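Local coordinates for protein uncharacterized esterase YxiM (Bacillus subtilis, PDB 2O14) that is probably an esterase of the GDSL lipolytic family, with a galactose-binding-like beta domain joined to the hydrolase domain, though its substrate is not established, at residues D121-P126 with Q201-A206; A223-I228 with I262-A267; T282-T285 with I289-S292; S320-S325 with L351-V356. All coordinates share one frame; numbering follows the deposited sequence.

Interaction 1: residues D121-P126 with Q201-A206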
loop_
_atom_site.group_PDB
_atom_site.type_symbol
_atom_site.label_atom_id
_atom_site.label_comp_id
_atom_site.label_asym_id
_atom_site.label_seq_id
_atom_site.Cartn_x
_atom_site.Cartn_y
_atom_site.Cartn_z
ATOM N N ASP A 121 -5.677 3.705 9.192
ATOM C CA ASP A 121 -4.308 3.381 8.830
ATOM C C ASP A 121 -3.493 4.616 9.144
ATOM O O ASP A 121 -4.053 5.692 9.369
ATOM C CB ASP A 121 -4.166 3.047 7.345
ATOM C CG ASP A 121 -2.973 2.144 7.073
ATOM O OD1 ASP A 121 -2.026 2.127 7.893
ATOM O OD2 ASP A 121 -2.984 1.450 6.038
ATOM N N THR A 122 -2.176 4.464 9.150
ATOM C CA THR A 122 -1.289 5.571 9.458
ATOM C C THR A 122 -0.125 5.619 8.479
ATOM O O THR A 122 0.373 4.583 8.047
ATOM C CB THR A 122 -0.724 5.421 10.887
ATOM O OG1 THR A 122 -1.807 5.402 11.822
ATOM C CG2 THR A 122 0.205 6.570 11.222
ATOM N N PHE A 123 0.307 6.822 8.124
ATOM C CA PHE A 123 1.442 6.963 7.216
ATOM C C PHE A 123 2.213 8.226 7.562
ATOM O O PHE A 123 1.676 9.143 8.179
ATOM C CB PHE A 123 0.967 7.006 5.761
ATOM C CG PHE A 123 0.152 8.221 5.420
ATOM C CD1 PHE A 123 0.759 9.354 4.898
ATOM C CD2 PHE A 123 -1.226 8.227 5.619
ATOM C CE1 PHE A 123 0.004 10.481 4.571
ATOM C CE2 PHE A 123 -1.994 9.348 5.298
ATOM C CZ PHE A 123 -1.375 10.476 4.772
ATOM N N GLN A 124 3.478 8.266 7.174
ATOM C CA GLN A 124 4.311 9.427 7.442
ATOM C C GLN A 124 4.471 10.214 6.155
ATOM O O GLN A 124 4.477 9.639 5.069
ATOM C CB GLN A 124 5.665 8.974 7.969
ATOM C CG GLN A 124 5.550 8.206 9.260
ATOM C CD GLN A 124 6.889 7.736 9.788
ATOM O OE1 GLN A 124 6.968 7.173 10.881
ATOM N NE2 GLN A 124 7.948 7.958 9.014
ATOM N N ILE A 125 4.600 11.529 6.273
ATOM C CA ILE A 125 4.730 12.366 5.091
ATOM C C ILE A 125 5.473 13.660 5.393
ATOM O O ILE A 125 5.226 14.310 6.410
ATOM C CB ILE A 125 3.327 12.723 4.533
ATOM C CG1 ILE A 125 3.448 13.510 3.226
ATOM C CG2 ILE A 125 2.563 13.558 5.555
ATOM C CD1 ILE A 125 2.108 13.824 2.598
ATOM N N PRO A 126 6.420 14.038 4.523
ATOM C CA PRO A 126 7.130 15.288 4.798
ATOM C C PRO A 126 6.323 16.481 4.292
ATOM O O PRO A 126 5.699 16.415 3.230
ATOM C CB PRO A 126 8.449 15.111 4.045
ATOM C CG PRO A 126 8.057 14.254 2.872
ATOM C CD PRO A 126 7.127 13.238 3.502
ATOM N N GLN A 201 10.439 1.687 7.598
ATOM C CA GLN A 201 9.018 1.976 7.617
ATOM C C GLN A 201 8.579 1.080 6.464
ATOM O O GLN A 201 9.350 0.849 5.532
ATOM C CB GLN A 201 8.729 3.436 7.247
ATOM C CG GLN A 201 8.788 4.426 8.400
ATOM C CD GLN A 201 7.876 4.030 9.543
ATOM O OE1 GLN A 201 8.279 3.287 10.439
ATOM N NE2 GLN A 201 6.634 4.511 9.512
ATOM N N VAL A 202 7.366 0.559 6.522
ATOM C CA VAL A 202 6.886 -0.279 5.439
ATOM C C VAL A 202 5.652 0.361 4.819
ATOM O O VAL A 202 4.652 0.570 5.498
ATOM C CB VAL A 202 6.512 -1.698 5.937
ATOM C CG1 VAL A 202 5.997 -2.529 4.778
ATOM C CG2 VAL A 202 7.721 -2.369 6.569
ATOM N N ARG A 203 5.729 0.695 3.537
ATOM C CA ARG A 203 4.586 1.279 2.848
ATOM C C ARG A 203 4.176 0.312 1.739
ATOM O O ARG A 203 4.791 0.269 0.676
ATOM C CB ARG A 203 4.941 2.654 2.269
ATOM C CG ARG A 203 5.262 3.714 3.323
ATOM C CD ARG A 203 5.648 5.039 2.669
ATOM N NE ARG A 203 4.518 5.663 1.987
ATOM C CZ ARG A 203 3.694 6.544 2.545
ATOM N NH1 ARG A 203 3.875 6.920 3.802
ATOM N NH2 ARG A 203 2.678 7.036 1.848
ATOM N N ASN A 204 3.136 -0.469 2.013
ATOM C CA ASN A 204 2.630 -1.462 1.073
ATOM C C ASN A 204 1.681 -0.819 0.069
ATOM O O ASN A 204 0.489 -0.658 0.341
ATOM C CB ASN A 204 1.902 -2.567 1.841
ATOM C CG ASN A 204 1.572 -3.756 0.972
ATOM O OD1 ASN A 204 1.776 -3.725 -0.235
ATOM N ND2 ASN A 204 1.059 -4.816 1.584
HETATM N N MSE A 205 2.217 -0.481 -1.101
HETATM C CA MSE A 205 1.443 0.174 -2.159
HETATM C C MSE A 205 0.826 -0.781 -3.174
HETATM O O MSE A 205 0.256 -0.346 -4.171
HETATM C CB MSE A 205 2.323 1.189 -2.898
HETATM C CG MSE A 205 3.034 2.184 -1.990
HETATM SE SE MSE A 205 1.835 3.094 -0.734
HETATM C CE MSE A 205 1.083 4.428 -1.939
ATOM N N ALA A 206 0.936 -2.080 -2.921
ATOM C CA ALA A 206 0.388 -3.085 -3.824
ATOM C C ALA A 206 -1.130 -2.956 -3.876
ATOM O O ALA A 206 -1.742 -2.400 -2.962
ATOM C CB ALA A 206 0.780 -4.480 -3.344
HETATM O O HOH W 1 5.303 5.984 6.175
#

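Interaction 2: residues A223-I228 with I262-A267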
loop_
_atom_site.group_PDB
_atom_site.type_symbol
_atom_site.label_atom_id
_atom_site.label_comp_id
_atom_site.label_asym_id
_atom_site.label_seq_id
_atom_site.Cartn_x
_atom_site.Cartn_y
_atom_site.Cartn_z
ATOM N N ALA A 223 3.606 7.563 -6.922
ATOM C CA ALA A 223 3.514 7.761 -5.478
ATOM C C ALA A 223 4.803 7.362 -4.768
ATOM O O ALA A 223 5.203 7.992 -3.790
ATOM C CB ALA A 223 2.352 6.952 -4.912
ATOM N N ILE A 224 5.442 6.301 -5.251
ATOM C CA ILE A 224 6.682 5.831 -4.650
ATOM C C ILE A 224 7.886 6.672 -5.084
ATOM O O ILE A 224 8.769 6.949 -4.276
ATOM C CB ILE A 224 6.943 4.356 -5.008
ATOM C CG1 ILE A 224 5.845 3.477 -4.399
ATOM C CG2 ILE A 224 8.325 3.931 -4.507
ATOM C CD1 ILE A 224 5.926 2.024 -4.811
ATOM N N LEU A 225 7.923 7.068 -6.354
ATOM C CA LEU A 225 9.021 7.883 -6.873
ATOM C C LEU A 225 9.045 9.255 -6.215
ATOM O O LEU A 225 10.074 9.936 -6.198
ATOM C CB LEU A 225 8.892 8.039 -8.391
ATOM C CG LEU A 225 9.170 6.760 -9.187
ATOM C CD1 LEU A 225 8.776 6.944 -10.645
ATOM C CD2 LEU A 225 10.647 6.403 -9.060
ATOM N N LYS A 226 7.900 9.654 -5.675
ATOM C CA LYS A 226 7.765 10.935 -5.001
ATOM C C LYS A 226 8.648 11.014 -3.755
ATOM O O LYS A 226 9.162 12.082 -3.422
ATOM C CB LYS A 226 6.305 11.142 -4.588
ATOM C CG LYS A 226 6.021 12.439 -3.835
ATOM C CD LYS A 226 5.817 13.611 -4.778
ATOM C CE LYS A 226 5.431 14.866 -4.011
ATOM N NZ LYS A 226 5.185 16.010 -4.926
ATOM N N TYR A 227 8.834 9.886 -3.074
ATOM C CA TYR A 227 9.609 9.887 -1.837
ATOM C C TYR A 227 10.810 8.952 -1.744
ATOM O O TYR A 227 11.725 9.208 -0.965
ATOM C CB TYR A 227 8.683 9.584 -0.656
ATOM C CG TYR A 227 7.475 10.484 -0.573
ATOM C CD1 TYR A 227 7.603 11.827 -0.224
ATOM C CD2 TYR A 227 6.196 9.989 -0.831
ATOM C CE1 TYR A 227 6.484 12.659 -0.129
ATOM C CE2 TYR A 227 5.067 10.818 -0.741
ATOM C CZ TYR A 227 5.219 12.148 -0.388
ATOM O OH TYR A 227 4.115 12.968 -0.286
ATOM N N ILE A 228 10.819 7.872 -2.517
ATOM C CA ILE A 228 11.931 6.926 -2.441
ATOM C C ILE A 228 13.280 7.602 -2.697
ATOM O O ILE A 228 13.417 8.426 -3.597
ATOM C CB ILE A 228 11.716 5.740 -3.415
ATOM C CG1 ILE A 228 12.530 4.532 -2.945
ATOM C CG2 ILE A 228 12.100 6.145 -4.823
ATOM C CD1 ILE A 228 12.156 3.226 -3.639
ATOM N N ILE A 262 12.339 -0.252 -12.638
ATOM C CA ILE A 262 13.577 -0.489 -11.902
ATOM C C ILE A 262 14.568 0.648 -12.132
ATOM O O ILE A 262 15.207 1.133 -11.195
ATOM C CB ILE A 262 14.239 -1.813 -12.340
ATOM C CG1 ILE A 262 13.338 -2.990 -11.971
ATOM C CG2 ILE A 262 15.612 -1.949 -11.687
ATOM C CD1 ILE A 262 13.741 -4.289 -12.626
ATOM N N ARG A 263 14.697 1.069 -13.385
ATOM C CA ARG A 263 15.617 2.144 -13.728
ATOM C C ARG A 263 15.192 3.468 -13.106
ATOM O O ARG A 263 16.022 4.218 -12.589
ATOM C CB ARG A 263 15.725 2.269 -15.249
ATOM C CG ARG A 263 16.393 1.052 -15.877
ATOM C CD ARG A 263 16.682 1.236 -17.351
ATOM N NE ARG A 263 17.521 0.149 -17.847
ATOM C CZ ARG A 263 17.927 0.022 -19.107
ATOM N NH1 ARG A 263 17.571 0.921 -20.018
ATOM N NH2 ARG A 263 18.696 -1.002 -19.456
ATOM N N GLN A 264 13.895 3.755 -13.145
ATOM C CA GLN A 264 13.400 4.992 -12.566
ATOM C C GLN A 264 13.668 5.019 -11.072
ATOM O O GLN A 264 14.061 6.048 -10.527
ATOM C CB GLN A 264 11.905 5.152 -12.829
ATOM C CG GLN A 264 11.567 5.470 -14.269
ATOM C CD GLN A 264 10.162 6.002 -14.411
ATOM O OE1 GLN A 264 9.804 6.993 -13.779
ATOM N NE2 GLN A 264 9.356 5.348 -15.239
ATOM N N VAL A 265 13.458 3.891 -10.402
ATOM C CA VAL A 265 13.700 3.840 -8.969
ATOM C C VAL A 265 15.196 3.938 -8.687
ATOM O O VAL A 265 15.611 4.649 -7.774
ATOM C CB VAL A 265 13.134 2.549 -8.337
ATOM C CG1 VAL A 265 13.597 2.430 -6.884
ATOM C CG2 VAL A 265 11.609 2.575 -8.394
ATOM N N LYS A 266 16.008 3.237 -9.472
ATOM C CA LYS A 266 17.452 3.290 -9.274
ATOM C C LYS A 266 17.963 4.699 -9.541
ATOM O O LYS A 266 18.967 5.121 -8.971
ATOM C CB LYS A 266 18.165 2.291 -10.188
ATOM C CG LYS A 266 18.225 0.878 -9.633
ATOM C CD LYS A 266 18.851 -0.078 -10.642
ATOM C CE LYS A 266 19.197 -1.420 -10.016
ATOM N NZ LYS A 266 20.284 -1.288 -9.004
ATOM N N ALA A 267 17.264 5.430 -10.402
ATOM C CA ALA A 267 17.656 6.800 -10.719
ATOM C C ALA A 267 17.505 7.697 -9.488
ATOM O O ALA A 267 18.080 8.783 -9.431
ATOM C CB ALA A 267 16.805 7.338 -11.865
#

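Interaction 3: residues T282-T285 with I289-S292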
loop_
_atom_site.group_PDB
_atom_site.type_symbol
_atom_site.label_atom_id
_atom_site.label_comp_id
_atom_site.label_asym_id
_atom_site.label_seq_id
_atom_site.Cartn_x
_atom_site.Cartn_y
_atom_site.Cartn_z
ATOM N N THR A 282 -2.206 -25.762 -5.032
ATOM C CA THR A 282 -2.328 -27.108 -5.578
ATOM C C THR A 282 -1.265 -27.513 -6.600
ATOM O O THR A 282 -1.431 -28.510 -7.306
ATOM C CB THR A 282 -3.720 -27.293 -6.216
ATOM O OG1 THR A 282 -3.962 -26.228 -7.142
ATOM C CG2 THR A 282 -4.802 -27.271 -5.148
ATOM N N ASP A 283 -0.176 -26.753 -6.682
ATOM C CA ASP A 283 0.894 -27.078 -7.623
ATOM C C ASP A 283 1.802 -28.194 -7.083
ATOM O O ASP A 283 3.030 -28.067 -7.065
ATOM C CB ASP A 283 1.732 -25.835 -7.936
ATOM C CG ASP A 283 0.951 -24.773 -8.697
ATOM O OD1 ASP A 283 -0.149 -25.077 -9.211
ATOM O OD2 ASP A 283 1.451 -23.630 -8.789
ATOM N N PHE A 284 1.177 -29.281 -6.641
ATOM C CA PHE A 284 1.884 -30.445 -6.111
ATOM C C PHE A 284 1.859 -31.563 -7.141
ATOM O O PHE A 284 0.834 -31.789 -7.786
ATOM C CB PHE A 284 1.198 -30.954 -4.843
ATOM C CG PHE A 284 1.592 -30.224 -3.598
ATOM C CD1 PHE A 284 2.785 -30.530 -2.949
ATOM C CD2 PHE A 284 0.765 -29.239 -3.060
ATOM C CE1 PHE A 284 3.148 -29.869 -1.780
ATOM C CE2 PHE A 284 1.121 -28.568 -1.886
ATOM C CZ PHE A 284 2.315 -28.886 -1.247
ATOM N N THR A 285 2.979 -32.268 -7.285
ATOM C CA THR A 285 3.059 -33.382 -8.227
ATOM C C THR A 285 2.571 -34.646 -7.520
ATOM O O THR A 285 2.154 -34.600 -6.358
ATOM C CB THR A 285 4.508 -33.643 -8.696
ATOM O OG1 THR A 285 5.273 -34.172 -7.603
ATOM C CG2 THR A 285 5.158 -32.355 -9.196
ATOM N N ILE A 289 5.623 -33.123 -4.415
ATOM C CA ILE A 289 6.581 -32.025 -4.486
ATOM C C ILE A 289 5.889 -30.807 -5.092
ATOM O O ILE A 289 5.293 -30.897 -6.170
ATOM C CB ILE A 289 7.797 -32.375 -5.374
ATOM C CG1 ILE A 289 8.448 -33.688 -4.904
ATOM C CG2 ILE A 289 8.793 -31.217 -5.353
ATOM C CD1 ILE A 289 8.935 -33.690 -3.454
ATOM N N HIS A 290 5.969 -29.671 -4.401
ATOM C CA HIS A 290 5.343 -28.441 -4.880
ATOM C C HIS A 290 6.266 -27.697 -5.844
ATOM O O HIS A 290 7.379 -27.326 -5.485
ATOM C CB HIS A 290 4.988 -27.541 -3.696
ATOM C CG HIS A 290 4.164 -26.349 -4.072
ATOM N ND1 HIS A 290 4.656 -25.311 -4.838
ATOM C CD2 HIS A 290 2.872 -26.039 -3.807
ATOM C CE1 HIS A 290 3.704 -24.417 -5.028
ATOM N NE2 HIS A 290 2.612 -24.834 -4.413
ATOM N N SER A 291 5.793 -27.485 -7.072
ATOM C CA SER A 291 6.574 -26.794 -8.096
ATOM C C SER A 291 5.728 -25.800 -8.889
ATOM O O SER A 291 4.610 -26.114 -9.294
ATOM C CB SER A 291 7.184 -27.813 -9.059
ATOM O OG SER A 291 7.795 -27.163 -10.161
ATOM N N SER A 292 6.276 -24.608 -9.118
ATOM C CA SER A 292 5.581 -23.558 -9.860
ATOM C C SER A 292 6.609 -22.730 -10.628
ATOM O O SER A 292 6.354 -21.578 -10.988
ATOM C CB SER A 292 4.827 -22.644 -8.890
ATOM O OG SER A 292 4.066 -23.391 -7.956
#

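Interaction 4: residues S320-S325 with L351-V356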
loop_
_atom_site.group_PDB
_atom_site.type_symbol
_atom_site.label_atom_id
_atom_site.label_comp_id
_atom_site.label_asym_id
_atom_site.label_seq_id
_atom_site.Cartn_x
_atom_site.Cartn_y
_atom_site.Cartn_z
ATOM N N SER A 320 7.828 -22.842 -2.424
ATOM C CA SER A 320 7.514 -24.200 -2.865
ATOM C C SER A 320 8.233 -25.213 -1.976
ATOM O O SER A 320 7.681 -26.267 -1.651
ATOM C CB SER A 320 7.922 -24.408 -4.329
ATOM O OG SER A 320 6.984 -23.804 -5.209
ATOM N N ALA A 321 9.462 -24.892 -1.577
ATOM C CA ALA A 321 10.226 -25.783 -0.711
ATOM C C ALA A 321 9.493 -25.912 0.627
ATOM O O ALA A 321 9.402 -27.001 1.195
ATOM C CB ALA A 321 11.639 -25.234 -0.493
ATOM N N TYR A 322 8.958 -24.799 1.118
ATOM C CA TYR A 322 8.232 -24.814 2.382
ATOM C C TYR A 322 6.925 -25.600 2.274
ATOM O O TYR A 322 6.558 -26.330 3.197
ATOM C CB TYR A 322 7.939 -23.387 2.848
ATOM C CG TYR A 322 7.185 -23.325 4.154
ATOM C CD1 TYR A 322 5.866 -22.880 4.200
ATOM C CD2 TYR A 322 7.788 -23.718 5.346
ATOM C CE1 TYR A 322 5.164 -22.829 5.404
ATOM C CE2 TYR A 322 7.096 -23.671 6.554
ATOM C CZ TYR A 322 5.785 -23.224 6.575
ATOM O OH TYR A 322 5.102 -23.174 7.770
ATOM N N PHE A 323 6.222 -25.453 1.154
ATOM C CA PHE A 323 4.968 -26.176 0.972
ATOM C C PHE A 323 5.269 -27.668 0.866
ATOM O O PHE A 323 4.541 -28.497 1.413
ATOM C CB PHE A 323 4.234 -25.713 -0.291
ATOM C CG PHE A 323 3.896 -24.242 -0.303
ATOM C CD1 PHE A 323 3.488 -23.591 0.860
ATOM C CD2 PHE A 323 3.959 -23.515 -1.489
ATOM C CE1 PHE A 323 3.146 -22.233 0.845
ATOM C CE2 PHE A 323 3.618 -22.156 -1.518
ATOM C CZ PHE A 323 3.211 -21.516 -0.347
ATOM N N THR A 324 6.341 -28.004 0.155
ATOM C CA THR A 324 6.740 -29.394 -0.007
ATOM C C THR A 324 7.077 -30.008 1.352
ATOM O O THR A 324 6.823 -31.188 1.581
ATOM C CB THR A 324 7.985 -29.532 -0.920
ATOM O OG1 THR A 324 7.643 -29.165 -2.262
ATOM C CG2 THR A 324 8.501 -30.964 -0.917
ATOM N N SER A 325 7.633 -29.203 2.254
ATOM C CA SER A 325 8.019 -29.701 3.570
ATOM C C SER A 325 6.868 -29.843 4.562
ATOM O O SER A 325 7.018 -30.510 5.589
ATOM C CB SER A 325 9.098 -28.807 4.185
ATOM O OG SER A 325 8.549 -27.590 4.655
ATOM N N LEU A 351 4.993 -16.439 3.977
ATOM C CA LEU A 351 5.654 -15.895 2.796
ATOM C C LEU A 351 6.560 -14.734 3.201
ATOM O O LEU A 351 7.692 -14.623 2.728
ATOM C CB LEU A 351 4.619 -15.416 1.774
ATOM C CG LEU A 351 3.862 -16.505 1.006
ATOM C CD1 LEU A 351 2.764 -15.883 0.150
ATOM C CD2 LEU A 351 4.839 -17.264 0.136
ATOM N N ALA A 352 6.061 -13.876 4.085
ATOM C CA ALA A 352 6.836 -12.730 4.547
ATOM C C ALA A 352 8.062 -13.218 5.306
ATOM O O ALA A 352 9.156 -12.680 5.147
ATOM C CB ALA A 352 5.976 -11.838 5.448
ATOM N N ARG A 353 7.861 -14.240 6.134
ATOM C CA ARG A 353 8.928 -14.835 6.930
ATOM C C ARG A 353 10.032 -15.341 6.013
ATOM O O ARG A 353 11.211 -15.054 6.221
ATOM C CB ARG A 353 8.357 -15.990 7.756
ATOM C CG ARG A 353 9.353 -16.693 8.664
ATOM C CD ARG A 353 8.652 -17.756 9.520
ATOM N NE ARG A 353 8.090 -18.842 8.719
ATOM C CZ ARG A 353 8.819 -19.699 8.006
ATOM N NH1 ARG A 353 10.144 -19.601 7.994
ATOM N NH2 ARG A 353 8.225 -20.653 7.301
ATOM N N LEU A 354 9.641 -16.098 4.994
ATOM C CA LEU A 354 10.597 -16.638 4.035
ATOM C C LEU A 354 11.341 -15.524 3.311
ATOM O O LEU A 354 12.555 -15.606 3.105
ATOM C CB LEU A 354 9.876 -17.519 3.009
ATOM C CG LEU A 354 9.301 -18.838 3.535
ATOM C CD1 LEU A 354 8.415 -19.485 2.481
ATOM C CD2 LEU A 354 10.452 -19.760 3.928
ATOM N N ALA A 355 10.609 -14.485 2.923
ATOM C CA ALA A 355 11.198 -13.364 2.209
ATOM C C ALA A 355 12.327 -12.720 3.005
ATOM O O ALA A 355 13.431 -12.546 2.494
ATOM C CB ALA A 355 10.122 -12.324 1.881
ATOM N N VAL A 356 12.049 -12.369 4.256
ATOM C CA VAL A 356 13.054 -11.729 5.105
ATOM C C VAL A 356 14.205 -12.681 5.444
ATOM O O VAL A 356 15.369 -12.272 5.494
ATOM C CB VAL A 356 12.408 -11.188 6.402
ATOM C CG1 VAL A 356 13.471 -10.614 7.320
ATOM C CG2 VAL A 356 11.384 -10.108 6.053
#

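Interaction 1: residues D121-P126 with Q201-A206
Arg203 reaches across to the backbone of strand 121-126, where its NH1 comes 3.5 Å from Phe123 CB and 3.1 Å from the carbonyl oxygen Gln124 O. The buried side of the contact is here, at Phe123. The arginine side chain is stretched out as far as CD and then bends (chi3 68°), which turns the guanidinium toward the strand with its plane almost perpendicular to the Phe123 ring. That ring leads off the other way: with CG between the backbone N and the carbonyl carbon, it packs among Val91, Val93 and Val111 inside the beta domain and leaves its CB to the arginine. Two domains meet here. Strand 121-126 belongs to the galactose-binding-like sheet, while 201-204 is an outermost strand of the parallel sheet of the GDSL hydrolase domain; their axes pass 8.7 Å apart at 110°, too far and too steeply for the sheets to join. Side chains of 201-206, backbone atoms of 121-126 and a water bridge the gap. That water marks the more open side: it accepts from Gln124 N at 3.1 Å and from Arg203 NH1 at 2.9 Å, and lies in the plane of the guanidinium at its edge. Beside it, the partly exposed side chains of Gln124 and Gln201 cross at about a right angle, their amide planes only 11° apart, and Gln124 CG lies 3.9 Å from Gln201 NE2.

Interaction 2: residues A223-I228 with I262-A267
In the SGNH-type alpha/beta/alpha domain of the GDSL family, helices 220-225 and 251-266 lie over the parallel sheet, and the segments at their ends meet through Leu225, Ile228, Gln264 and Val265. Leu225 and Val265 have the closest CA atoms, 6.5 Å apart, and no hydrogen bond crosses between the segments. The two branches of Leu225 divide the work. CD1 meets the amide oxygen of Gln264, with 3.3 Å between Leu225 CD1 and Gln264 OE1, while the other end of that amide, NE2, is held by Asp260 one helical turn earlier. CD2 lies against the backbone, 3.7 Å from Gln264 O, and also reaches Val265 CG2 at 4.0 Å. Val265 likewise uses both methyls: CG1 takes the tip of Ile228, whose CD1 comes within 3.6 Å of it, the two side chains crossing at about a right angle. Ile228 can arrive there because its CG1 lies anti to the backbone N (chi1 -157°) and the chain runs on extended to CD1. Behind it, Ile224 O accepts from both Tyr227 N and Ile228 N, which holds Ile228 close to the turn that carries Leu225. Beneath the pair, Ile224, Ile228 and Val265 all rest on Phe234 of strand 233-237, and Ile224 and Ile228 also touch Tyr166 of the adjoining strand 164-169.

Interaction 3: residues T282-T285 with I289-S292
Phe284 and His290 form a single antiparallel bridge, a non-hydrogen-bonded pair flanked by two backbone bonds. Ser291 N donates to Asp283 O at 2.8 Å, almost straight along the carbonyl, whereas Thr285 N meets Ile289 O at 2.9 Å from above the carbonyl plane. Among side chains, Ser292 OG donates at 2.8 Å to Asp283 OD2, which accepts on its anti lone pair; the same oxygen also takes Arg280 N and a salt bridge from Arg295, so several partners fix the carboxylate. The Phe284-His290 ring pair is T-shaped: CG anti to the backbone N (chi1 -172°) brings the imidazole edge toward the Phe284 face, centroids 4.9 Å apart and planes at 89°. Two CH-pi contacts add to it, His290 CB lying 3.9 Å from the centroid of the Phe284 ring and Asp283 CB over the imidazole. Ser320 holds the imidazole through ND1, and the backbone oxygen of Arg280 through NE2. Replacing Phe284 by an alanine would probably open a gap beside His290, removing the surface on which its edge and CB rest. The whole is a hairpin-like loop with one bridge, in the hydrolase domain, the Asp283 side chain about 11 Å from that of Asp339, a putative catalytic residue.

Interaction 4: residues S320-S325 with L351-V356
Tyr322 is met by two consecutive residues of helix 345-361, Arg353 and Leu354. Earlier in the same helix, Leu351 packs on Leu315 and Ser319, which precede Tyr322 in helix 315-326. Arg353 comes next and leans over the tyrosine: its NH2 stands 3.3 Å above the ring plane, displaced toward the rim, and is 3.3 Å from Tyr322 CE2. The guanidinium presents an edge to the ring instead of lying flat on it, the two planes being 64° apart. Its CZ is 5.0 Å from the ring centroid, a long cation-pi contact that is at most weakly attractive. The chain is extended through chi2 and bends at chi3 (65°), bringing the group over the ring. Leu354 then fills in nearer the helix backbone, its CD1 3.9 Å from Tyr322 CB, and touches Leu315 as well. The tyrosine ring reaches out between the helices because CG is anti to the backbone N (chi1 180°). An alanine at Tyr322 would keep CB beside Leu354 but is likely to leave the guanidinium of Arg353 without the ring face beneath it, freer to turn. Such sparse contact, made by side chains alone, is helix-to-helix packing of 315-326 against 345-361 in the GDSL-family domain.

In the fold
All four contacts are partly buried, interaction 1 nearest the centre of the chain and interaction 3 farthest out, about 30 Å from it. Interaction 1 bridges two domains with an arginine, glutamines and a water; interaction 2, which touches it through Tyr227 on Ile125 and Pro126 and through Ile224 on Met205, is mainly aliphatic and lies over the parallel sheet. Interactions 3 and 4 share helix 315-326: Ser320 and Thr324 each probably hydrogen-bond His290, tying the bridged loop to the helix that faces 351-356. Interaction 3 buries the most surface and is richest in hydrogen bonds; interactions 2 and 4 have none across the contact, and interaction 4 buries the least.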